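PDB 7KS4: phage terminase large subunit from Thermus phage P7426, which probably acts, through this N-terminal ATPase domain, as the ATP-driven motor that moves viral DNA into empty capsids, and as an endonuclease through its C-terminal domain. Local coordinates for residues R10-Y21 / E50-F58; E79-E90 / V101-L110. One frame throughout, in Å; residues are numbered along the deposited sequence.

Contact 1. Residues R10-Y21 / E50-F58; sequences RPSDKFFELLGY and EAASVEAVF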
loop_
_atom_site.group_PDB
_atom_site.type_symbol
_atom_site.label_atom_id
_atom_site.label_comp_id
_atom_site.label_asym_id
_atom_site.label_seq_id
_atom_site.Cartn_x
_atom_site.Cartn_y
_atom_site.Cartn_z
ATOM N N ARG A 10 -8.159 3.579 -12.070
ATOM C CA ARG A 10 -7.038 2.651 -12.045
ATOM C C ARG A 10 -5.889 3.195 -12.886
ATOM O O ARG A 10 -6.107 3.587 -14.042
ATOM C CB ARG A 10 -7.420 1.246 -12.575
ATOM C CG ARG A 10 -8.472 0.433 -11.787
ATOM C CD ARG A 10 -8.602 0.805 -10.303
ATOM N NE ARG A 10 -7.307 0.851 -9.626
ATOM C CZ ARG A 10 -7.097 1.394 -8.430
ATOM N NH1 ARG A 10 -5.881 1.388 -7.906
ATOM N NH2 ARG A 10 -8.096 1.944 -7.756
ATOM N N PRO A 11 -4.660 3.213 -12.372
ATOM C CA PRO A 11 -3.529 3.597 -13.223
ATOM C C PRO A 11 -3.401 2.656 -14.411
ATOM O O PRO A 11 -3.600 1.444 -14.294
ATOM C CB PRO A 11 -2.321 3.508 -12.283
ATOM C CG PRO A 11 -2.758 2.578 -11.179
ATOM C CD PRO A 11 -4.224 2.833 -11.016
ATOM N N SER A 12 -3.074 3.245 -15.557
ATOM C CA SER A 12 -3.010 2.582 -16.852
ATOM C C SER A 12 -1.568 2.216 -17.216
ATOM O O SER A 12 -0.607 2.678 -16.602
ATOM C CB SER A 12 -3.597 3.504 -17.932
ATOM O OG SER A 12 -2.875 4.735 -17.998
ATOM N N ASP A 13 -1.432 1.381 -18.250
ATOM C CA ASP A 13 -0.109 1.115 -18.809
ATOM C C ASP A 13 0.585 2.412 -19.208
ATOM O O ASP A 13 1.793 2.564 -19.007
ATOM C CB ASP A 13 -0.222 0.182 -20.016
ATOM C CG ASP A 13 -0.635 -1.230 -19.628
ATOM O OD1 ASP A 13 -0.392 -1.630 -18.467
ATOM O OD2 ASP A 13 -1.198 -1.940 -20.486
ATOM N N LYS A 14 -0.164 3.358 -19.776
ATOM C CA LYS A 14 0.416 4.653 -20.119
ATOM C C LYS A 14 0.932 5.364 -18.875
ATOM O O LYS A 14 2.012 5.966 -18.896
ATOM C CB LYS A 14 -0.617 5.521 -20.836
ATOM C CG LYS A 14 -1.271 4.846 -22.032
ATOM C CD LYS A 14 -0.948 5.542 -23.344
ATOM C CE LYS A 14 -1.939 6.651 -23.644
ATOM N NZ LYS A 14 -1.542 7.399 -24.863
ATOM N N PHE A 15 0.182 5.301 -17.778
ATOM C CA PHE A 15 0.658 5.930 -16.554
ATOM C C PHE A 15 1.878 5.202 -16.000
ATOM O O PHE A 15 2.828 5.846 -15.544
ATOM C CB PHE A 15 -0.456 5.988 -15.512
ATOM C CG PHE A 15 -0.154 6.912 -14.367
ATOM C CD1 PHE A 15 -0.435 8.266 -14.461
ATOM C CD2 PHE A 15 0.423 6.432 -13.203
ATOM C CE1 PHE A 15 -0.152 9.124 -13.411
ATOM C CE2 PHE A 15 0.708 7.284 -12.150
ATOM C CZ PHE A 15 0.422 8.629 -12.255
ATOM N N PHE A 16 1.864 3.867 -16.006
ATOM C CA PHE A 16 3.052 3.117 -15.596
ATOM C C PHE A 16 4.270 3.539 -16.404
ATOM O O PHE A 16 5.361 3.747 -15.851
ATOM C CB PHE A 16 2.826 1.614 -15.775
ATOM C CG PHE A 16 1.752 1.035 -14.899
ATOM C CD1 PHE A 16 1.418 1.615 -13.685
ATOM C CD2 PHE A 16 1.083 -0.117 -15.293
ATOM C CE1 PHE A 16 0.428 1.056 -12.882
ATOM C CE2 PHE A 16 0.100 -0.672 -14.496
ATOM C CZ PHE A 16 -0.226 -0.085 -13.290
ATOM N N GLU A 17 4.106 3.648 -17.720
ATOM C CA GLU A 17 5.211 4.034 -18.586
ATOM C C GLU A 17 5.756 5.409 -18.213
ATOM O O GLU A 17 6.974 5.629 -18.236
ATOM C CB GLU A 17 4.741 4.007 -20.037
ATOM C CG GLU A 17 5.827 4.188 -21.062
ATOM C CD GLU A 17 6.587 2.902 -21.358
ATOM O OE1 GLU A 17 6.600 1.994 -20.495
ATOM O OE2 GLU A 17 7.164 2.802 -22.463
ATOM N N LEU A 18 4.874 6.355 -17.877
ATOM C CA LEU A 18 5.341 7.640 -17.361
ATOM C C LEU A 18 6.177 7.452 -16.101
ATOM O O LEU A 18 7.191 8.129 -15.910
ATOM C CB LEU A 18 4.155 8.567 -17.074
ATOM C CG LEU A 18 3.429 9.193 -18.267
ATOM C CD1 LEU A 18 2.196 9.979 -17.800
ATOM C CD2 LEU A 18 4.369 10.098 -19.047
ATOM N N LEU A 19 5.783 6.531 -15.232
ATOM C CA LEU A 19 6.517 6.353 -13.988
ATOM C C LEU A 19 7.836 5.614 -14.156
ATOM O O LEU A 19 8.611 5.553 -13.195
ATOM C CB LEU A 19 5.656 5.600 -12.973
ATOM C CG LEU A 19 4.677 6.452 -12.175
ATOM C CD1 LEU A 19 3.797 5.553 -11.332
ATOM C CD2 LEU A 19 5.427 7.446 -11.309
ATOM N N GLY A 20 8.122 5.060 -15.330
ATOM C CA GLY A 20 9.251 4.157 -15.436
ATOM C C GLY A 20 9.023 2.875 -14.674
ATOM O O GLY A 20 9.979 2.259 -14.197
ATOM N N TYR A 21 7.770 2.449 -14.568
ATOM C CA TYR A 21 7.358 1.343 -13.716
ATOM C C TYR A 21 6.871 0.193 -14.583
ATOM O O TYR A 21 6.023 0.388 -15.459
ATOM C CB TYR A 21 6.257 1.817 -12.765
ATOM C CG TYR A 21 5.618 0.766 -11.877
ATOM C CD1 TYR A 21 6.370 0.038 -10.960
ATOM C CD2 TYR A 21 4.248 0.552 -11.914
ATOM C CE1 TYR A 21 5.777 -0.900 -10.131
ATOM C CE2 TYR A 21 3.640 -0.381 -11.077
ATOM C CZ TYR A 21 4.412 -1.104 -10.192
ATOM O OH TYR A 21 3.822 -2.028 -9.354
ATOM N N GLU A 50 6.787 -0.852 -3.760
ATOM C CA GLU A 50 6.748 -0.169 -5.045
ATOM C C GLU A 50 5.314 -0.018 -5.532
ATOM O O GLU A 50 4.908 1.063 -5.981
ATOM C CB GLU A 50 7.584 -0.930 -6.077
ATOM C CG GLU A 50 7.955 -0.096 -7.286
ATOM C CD GLU A 50 8.970 0.979 -6.955
ATOM O OE1 GLU A 50 9.502 0.966 -5.824
ATOM O OE2 GLU A 50 9.232 1.835 -7.824
ATOM N N ALA A 51 4.539 -1.102 -5.465
ATOM C CA ALA A 51 3.162 -1.066 -5.941
ATOM C C ALA A 51 2.335 -0.068 -5.146
ATOM O O ALA A 51 1.531 0.683 -5.715
ATOM C CB ALA A 51 2.546 -2.459 -5.856
ATOM N N ALA A 52 2.513 -0.043 -3.825
ATOM C CA ALA A 52 1.780 0.922 -3.018
ATOM C C ALA A 52 2.161 2.350 -3.394
ATOM O O ALA A 52 1.301 3.232 -3.452
ATOM C CB ALA A 52 2.035 0.670 -1.535
ATOM N N SER A 53 3.450 2.601 -3.634
ATOM C CA SER A 53 3.875 3.954 -3.978
ATOM C C SER A 53 3.256 4.395 -5.296
ATOM O O SER A 53 2.820 5.546 -5.433
ATOM C CB SER A 53 5.404 4.034 -4.032
ATOM O OG SER A 53 5.926 3.462 -5.224
ATOM N N VAL A 54 3.175 3.484 -6.271
ATOM C CA VAL A 54 2.558 3.819 -7.552
ATOM C C VAL A 54 1.096 4.191 -7.363
ATOM O O VAL A 54 0.593 5.123 -8.002
ATOM C CB VAL A 54 2.716 2.652 -8.541
ATOM C CG1 VAL A 54 1.915 2.908 -9.824
ATOM C CG2 VAL A 54 4.195 2.461 -8.869
ATOM N N GLU A 55 0.383 3.452 -6.507
ATOM C CA GLU A 55 -1.020 3.769 -6.243
ATOM C C GLU A 55 -1.170 5.179 -5.692
ATOM O O GLU A 55 -2.051 5.936 -6.119
ATOM C CB GLU A 55 -1.616 2.748 -5.267
ATOM C CG GLU A 55 -1.760 1.342 -5.842
ATOM C CD GLU A 55 -3.017 1.170 -6.673
ATOM O OE1 GLU A 55 -4.000 1.901 -6.436
ATOM O OE2 GLU A 55 -3.018 0.305 -7.576
ATOM N N ALA A 56 -0.315 5.552 -4.740
ATOM C CA ALA A 56 -0.375 6.888 -4.154
ATOM C C ALA A 56 -0.078 7.966 -5.188
ATOM O O ALA A 56 -0.779 8.982 -5.257
ATOM C CB ALA A 56 0.598 6.979 -2.983
ATOM N N VAL A 57 0.964 7.769 -6.002
ATOM C CA VAL A 57 1.300 8.755 -7.027
ATOM C C VAL A 57 0.106 8.997 -7.937
ATOM O O VAL A 57 -0.248 10.143 -8.242
ATOM C CB VAL A 57 2.527 8.306 -7.842
ATOM C CG1 VAL A 57 2.799 9.311 -8.959
ATOM C CG2 VAL A 57 3.754 8.167 -6.962
ATOM N N PHE A 58 -0.522 7.917 -8.402
ATOM C CA PHE A 58 -1.658 8.052 -9.304
ATOM C C PHE A 58 -2.769 8.887 -8.672
ATOM O O PHE A 58 -3.294 9.819 -9.295
ATOM C CB PHE A 58 -2.170 6.669 -9.696
ATOM C CG PHE A 58 -3.324 6.711 -10.648
ATOM C CD1 PHE A 58 -3.129 7.067 -11.971
ATOM C CD2 PHE A 58 -4.603 6.410 -10.216
ATOM C CE1 PHE A 58 -4.189 7.119 -12.851
ATOM C CE2 PHE A 58 -5.665 6.457 -11.091
ATOM C CZ PHE A 58 -5.454 6.808 -12.413
#
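Helix 13-19, which carries Phe15, Phe16 and Leu19, crosses helix 50-58, which carries Val54 and Phe58, at 107° with the segment axes 11.4 Å apart. In this P-loop (ASCE) ATPase domain, helix 48-62 follows directly on the nucleotide-binding loop, and residues 10-21 lie across one flank of it. Val54 is at the centre of this packing. Its CG2 sits over the middle of the Tyr21 ring, a CH-pi contact 3.5 Å from the centroid, while CG1, anti to the backbone N (chi1 172°), reaches Leu19 CD1 (3.6 Å) and the edge of Phe16. Tyr21 also runs past the CG of Glu50, and its OH, hydrogen-bonded to His31, rests against Ala51. Both of these residues, Tyr21 and Glu50, line the ADP pocket.

Phe58 fills the other end. One edge of its ring is directed at the face of Phe15 in a T-shaped pair, planes at 86° and centroids 5.0 Å apart, and Pro11 lies over a Phe58 face with CB 3.9 Å from the ring centroid. Ser12 N-caps the short helix through a bond from Phe15 N, and Gly20 ends it in a Schellman motif. Beside Pro11, the Arg10 guanidinium lies nearly coplanar with the Glu55 carboxylate, a buried group that Arg38 and His31 also engage. Arg10 is poorly ordered and modelled as linked to a sulfate, so the 2.4 Å between its NH1 and Glu55 OE1 is doubtful as a bond length.

Contact 2. Residues E79-E90 / V101-L110; sequences EIIFGRVVEKVE and VQLQRRRLRL. With SO4 (sulfate ion), chain C.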
loop_
_atom_site.group_PDB
_atom_site.type_symbol
_atom_site.label_atom_id
_atom_site.label_comp_id
_atom_site.label_asym_id
_atom_site.label_seq_id
_atom_site.Cartn_x
_atom_site.Cartn_y
_atom_site.Cartn_z
ATOM N N GLU A 79 8.644 5.815 6.262
ATOM C CA GLU A 79 9.497 6.606 5.380
ATOM C C GLU A 79 9.823 5.878 4.087
ATOM O O GLU A 79 10.160 6.528 3.092
ATOM C CB GLU A 79 10.805 6.975 6.086
ATOM C CG GLU A 79 10.677 8.075 7.127
ATOM C CD GLU A 79 11.917 8.204 8.003
ATOM O OE1 GLU A 79 13.011 7.791 7.557
ATOM O OE2 GLU A 79 11.793 8.712 9.140
ATOM N N ILE A 80 9.745 4.547 4.078
ATOM C CA ILE A 80 10.117 3.797 2.883
ATOM C C ILE A 80 9.158 4.124 1.746
ATOM O O ILE A 80 9.562 4.645 0.701
ATOM C CB ILE A 80 10.152 2.288 3.177
ATOM C CG1 ILE A 80 11.217 1.992 4.233
ATOM C CG2 ILE A 80 10.444 1.499 1.898
ATOM C CD1 ILE A 80 11.210 0.569 4.729
ATOM N N ILE A 81 7.872 3.828 1.933
ATOM C CA ILE A 81 6.905 4.130 0.885
ATOM C C ILE A 81 6.801 5.636 0.680
ATOM O O ILE A 81 6.760 6.114 -0.459
ATOM C CB ILE A 81 5.542 3.496 1.214
ATOM C CG1 ILE A 81 5.642 1.974 1.087
ATOM C CG2 ILE A 81 4.444 4.037 0.292
ATOM C CD1 ILE A 81 4.401 1.226 1.558
ATOM N N PHE A 82 6.771 6.408 1.769
ATOM C CA PHE A 82 6.675 7.858 1.633
ATOM C C PHE A 82 7.800 8.403 0.762
ATOM O O PHE A 82 7.563 9.215 -0.137
ATOM C CB PHE A 82 6.692 8.538 3.000
ATOM C CG PHE A 82 6.512 10.028 2.919
ATOM C CD1 PHE A 82 7.611 10.876 2.915
ATOM C CD2 PHE A 82 5.248 10.578 2.808
ATOM C CE1 PHE A 82 7.447 12.249 2.823
ATOM C CE2 PHE A 82 5.078 11.949 2.719
ATOM C CZ PHE A 82 6.179 12.784 2.724
ATOM N N GLY A 83 9.033 7.966 1.017
ATOM C CA GLY A 83 10.161 8.469 0.249
ATOM C C GLY A 83 10.078 8.102 -1.221
ATOM O O GLY A 83 10.485 8.873 -2.092
ATOM N N ARG A 84 9.557 6.913 -1.516
ATOM C CA ARG A 84 9.405 6.513 -2.907
ATOM C C ARG A 84 8.312 7.315 -3.597
ATOM O O ARG A 84 8.442 7.663 -4.777
ATOM C CB ARG A 84 9.109 5.024 -2.988
ATOM C CG ARG A 84 10.242 4.196 -2.464
ATOM C CD ARG A 84 9.939 2.742 -2.581
ATOM N NE ARG A 84 10.944 1.940 -1.897
ATOM C CZ ARG A 84 11.225 0.683 -2.205
ATOM N NH1 ARG A 84 10.576 0.097 -3.199
ATOM N NH2 ARG A 84 12.155 0.025 -1.529
ATOM N N VAL A 85 7.228 7.620 -2.883
ATOM C CA VAL A 85 6.197 8.479 -3.457
ATOM C C VAL A 85 6.780 9.851 -3.771
ATOM O O VAL A 85 6.516 10.425 -4.832
ATOM C CB VAL A 85 4.989 8.574 -2.508
ATOM C CG1 VAL A 85 3.959 9.551 -3.043
ATOM C CG2 VAL A 85 4.345 7.190 -2.323
ATOM N N VAL A 86 7.590 10.390 -2.856
ATOM C CA VAL A 86 8.213 11.694 -3.073
ATOM C C VAL A 86 8.996 11.704 -4.381
ATOM O O VAL A 86 8.763 12.549 -5.253
ATOM C CB VAL A 86 9.111 12.073 -1.883
ATOM C CG1 VAL A 86 9.917 13.335 -2.196
ATOM C CG2 VAL A 86 8.269 12.290 -0.633
ATOM N N GLU A 87 9.955 10.781 -4.529
ATOM C CA GLU A 87 10.769 10.761 -5.746
ATOM C C GLU A 87 9.886 10.737 -6.986
ATOM O O GLU A 87 10.090 11.514 -7.929
ATOM C CB GLU A 87 11.713 9.552 -5.756
ATOM C CG GLU A 87 12.730 9.557 -6.915
ATOM C CD GLU A 87 12.151 9.067 -8.243
ATOM O OE1 GLU A 87 11.253 8.197 -8.220
ATOM O OE2 GLU A 87 12.597 9.552 -9.311
ATOM N N LYS A 88 8.896 9.841 -6.999
ATOM C CA LYS A 88 8.054 9.678 -8.179
ATOM C C LYS A 88 7.216 10.921 -8.436
ATOM O O LYS A 88 7.062 11.342 -9.588
ATOM C CB LYS A 88 7.151 8.454 -8.012
ATOM C CG LYS A 88 7.915 7.148 -7.914
ATOM C CD LYS A 88 6.983 5.962 -7.687
ATOM C CE LYS A 88 7.676 4.652 -8.020
ATOM N NZ LYS A 88 8.994 4.538 -7.359
ATOM N N VAL A 89 6.656 11.511 -7.380
ATOM C CA VAL A 89 5.807 12.688 -7.535
ATOM C C VAL A 89 6.631 13.879 -8.010
ATOM O O VAL A 89 6.208 14.636 -8.890
ATOM C CB VAL A 89 5.083 12.989 -6.209
ATOM C CG1 VAL A 89 4.552 14.422 -6.172
ATOM C CG2 VAL A 89 3.941 12.003 -5.984
ATOM N N GLU A 90 7.812 14.080 -7.428
ATOM C CA GLU A 90 8.627 15.219 -7.836
ATOM C C GLU A 90 9.109 15.078 -9.272
ATOM O O GLU A 90 9.232 16.083 -9.984
ATOM C CB GLU A 90 9.796 15.395 -6.863
ATOM C CG GLU A 90 9.354 16.066 -5.565
ATOM C CD GLU A 90 10.458 16.211 -4.545
ATOM O OE1 GLU A 90 11.577 15.705 -4.775
ATOM O OE2 GLU A 90 10.198 16.841 -3.501
ATOM N N VAL A 101 4.936 20.795 -6.654
ATOM C CA VAL A 101 5.088 19.904 -5.509
ATOM C C VAL A 101 5.698 20.676 -4.351
ATOM O O VAL A 101 6.651 21.440 -4.530
ATOM C CB VAL A 101 5.958 18.686 -5.871
ATOM C CG1 VAL A 101 6.121 17.760 -4.667
ATOM C CG2 VAL A 101 5.364 17.945 -7.068
ATOM N N GLN A 102 5.157 20.461 -3.155
ATOM C CA GLN A 102 5.681 21.049 -1.930
ATOM C C GLN A 102 5.909 19.925 -0.929
ATOM O O GLN A 102 5.023 19.091 -0.715
ATOM C CB GLN A 102 4.718 22.098 -1.364
ATOM C CG GLN A 102 5.282 22.920 -0.222
ATOM C CD GLN A 102 4.230 23.792 0.431
ATOM O OE1 GLN A 102 3.116 23.935 -0.080
ATOM N NE2 GLN A 102 4.575 24.378 1.570
ATOM N N LEU A 103 7.092 19.903 -0.326
ATOM C CA LEU A 103 7.525 18.798 0.516
ATOM C C LEU A 103 7.936 19.313 1.886
ATOM O O LEU A 103 8.598 20.349 2.001
ATOM C CB LEU A 103 8.699 18.048 -0.122
ATOM C CG LEU A 103 9.354 16.939 0.703
ATOM C CD1 LEU A 103 8.330 15.885 1.136
ATOM C CD2 LEU A 103 10.458 16.307 -0.114
ATOM N N GLN A 104 7.541 18.577 2.920
ATOM C CA GLN A 104 7.989 18.811 4.291
ATOM C C GLN A 104 8.527 17.469 4.774
ATOM O O GLN A 104 7.785 16.672 5.354
ATOM C CB GLN A 104 6.855 19.334 5.155
ATOM C CG GLN A 104 6.250 20.624 4.633
ATOM C CD GLN A 104 4.964 20.991 5.336
ATOM O OE1 GLN A 104 4.515 20.283 6.235
ATOM N NE2 GLN A 104 4.361 22.103 4.929
ATOM N N ARG A 105 9.809 17.211 4.500
ATOM C CA ARG A 105 10.372 15.893 4.780
ATOM C C ARG A 105 10.285 15.563 6.261
ATOM O O ARG A 105 9.976 14.425 6.634
ATOM C CB ARG A 105 11.825 15.817 4.301
ATOM C CG ARG A 105 11.970 15.459 2.831
ATOM C CD ARG A 105 13.416 15.141 2.443
ATOM N NE ARG A 105 13.656 15.354 1.015
ATOM C CZ ARG A 105 13.400 14.467 0.053
ATOM N NH1 ARG A 105 12.889 13.276 0.346
ATOM N NH2 ARG A 105 13.656 14.775 -1.213
ATOM N N ARG A 106 10.547 16.548 7.123
ATOM C CA ARG A 106 10.535 16.287 8.558
ATOM C C ARG A 106 9.156 15.831 9.022
ATOM O O ARG A 106 9.040 14.900 9.827
ATOM C CB ARG A 106 10.984 17.537 9.319
ATOM C CG ARG A 106 12.349 18.066 8.878
ATOM C CD ARG A 106 12.934 19.065 9.870
ATOM N NE ARG A 106 12.416 20.419 9.686
ATOM C CZ ARG A 106 12.943 21.330 8.869
ATOM N NH1 ARG A 106 14.013 21.046 8.139
ATOM N NH2 ARG A 106 12.393 22.533 8.779
ATOM N N ARG A 107 8.100 16.461 8.516
ATOM C CA ARG A 107 6.738 16.131 8.911
ATOM C C ARG A 107 6.096 15.069 8.022
ATOM O O ARG A 107 4.891 14.825 8.150
ATOM C CB ARG A 107 5.872 17.393 8.907
ATOM C CG ARG A 107 6.183 18.346 10.044
ATOM C CD ARG A 107 5.246 19.540 10.045
ATOM N NE ARG A 107 5.675 20.575 9.109
ATOM C CZ ARG A 107 5.098 21.768 8.999
ATOM N NH1 ARG A 107 4.061 22.084 9.768
ATOM N NH2 ARG A 107 5.558 22.649 8.122
ATOM N N LEU A 108 6.868 14.427 7.149
ATOM C CA LEU A 108 6.353 13.431 6.210
ATOM C C LEU A 108 5.044 13.908 5.586
ATOM O O LEU A 108 4.006 13.248 5.651
ATOM C CB LEU A 108 6.162 12.073 6.886
ATOM C CG LEU A 108 7.394 11.375 7.473
ATOM C CD1 LEU A 108 6.994 10.014 8.008
ATOM C CD2 LEU A 108 8.518 11.240 6.447
ATOM N N ARG A 109 5.113 15.089 4.974
ATOM C CA ARG A 109 3.954 15.715 4.353
ATOM C C ARG A 109 4.312 16.107 2.926
ATOM O O ARG A 109 5.262 16.868 2.705
ATOM C CB ARG A 109 3.492 16.936 5.148
ATOM C CG ARG A 109 2.065 17.359 4.843
ATOM C CD ARG A 109 1.731 18.691 5.485
ATOM N NE ARG A 109 0.350 19.088 5.232
ATOM C CZ ARG A 109 -0.103 20.335 5.312
ATOM N NH1 ARG A 109 0.717 21.330 5.634
ATOM N NH2 ARG A 109 -1.380 20.592 5.062
ATOM N N LEU A 110 3.554 15.586 1.969
ATOM C CA LEU A 110 3.765 15.851 0.555
ATOM C C LEU A 110 2.498 16.474 -0.013
ATOM O O LEU A 110 1.400 15.937 0.172
ATOM C CB LEU A 110 4.122 14.558 -0.182
ATOM C CG LEU A 110 4.345 14.642 -1.691
ATOM C CD1 LEU A 110 5.557 15.486 -2.037
ATOM C CD2 LEU A 110 4.471 13.233 -2.268
HETATM S S SO4 C . 9.392 20.517 7.753
HETATM O O1 SO4 C . 10.082 20.612 9.037
HETATM O O2 SO4 C . 9.825 21.608 6.885
HETATM O O3 SO4 C . 9.717 19.239 7.121
HETATM O O4 SO4 C . 7.953 20.623 7.983
HETATM O O HOH W 1 12.534 10.851 -1.258
#
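Phe82, Val86 and Val89 of helix 79-90 pack against Val101, Leu103, Leu108 and Leu110 of a beta hairpin, at the edge of the domain's central sheet; the helix and strand 101-104 run close to antiparallel (154°). Most of the contact is apolar. With CG anti to the backbone N (chi1 -177°), Phe82 projects into the hairpin end. Leu108 CB lies over the ring centre, 4.1 Å from the centroid, and the ring edge meets the backbone at Leu110 N. Further along, Leu110 CD2 meets Val89 CG2 tip to tip at 3.9 Å and also touches Val85, while Val89 CG1 packs on Val101 CG2 at 3.7 Å. Leu103 CD2 reaches Val86 CG1.

The backbone shapes this surface: a type I turn from Arg105 to Leu108 leads into a G1 bulge in which Leu108 and Arg109 both face Gln104.

Polar contacts are few and lie at the margin. A water donates to Gly83 O (3.0 Å) and accepts from Arg105 NH1 (2.9 Å), meeting the guanidinium at its edge, while Leu103 CD2 covers one face of that group. Away from the helix, a sulfate, probably from the crystallisation liquor, accepts from Arg107 NE and, weakly, from Arg106 N. Glu90 OE1 stands 4.2 Å from Arg105 NH2, well out of the guanidinium plane, so any attraction there is probably weak and undirected, and the interface is held mainly by apolar packing.

Overall arrangement
Contacts 1 and 2 lie in series along the chain, their centres about 16 Å apart, and meet where helices 48-62 and 75-92 pack together. Glu50 carries the polar part of that junction: its OE2 forms a salt bridge with Lys88 NZ at 2.8 Å and its OE1 another with Arg84 NH1 at 3.0 Å. Farther along the helix, Ser53 packs on Lys88 as well, and Val57 CG2 meets Lys88 CB at 3.6 Å. Contact 1 borders the nucleotide, with the Glu50 side chain about 4 Å from the bound ADP; Arg84 also touches ADP. The apolar face of contact 2 stands farther back, the Val85 side chain about 12 Å from ADP. The two salt bridges of Glu50 tie helix 79-90 to the pocket wall.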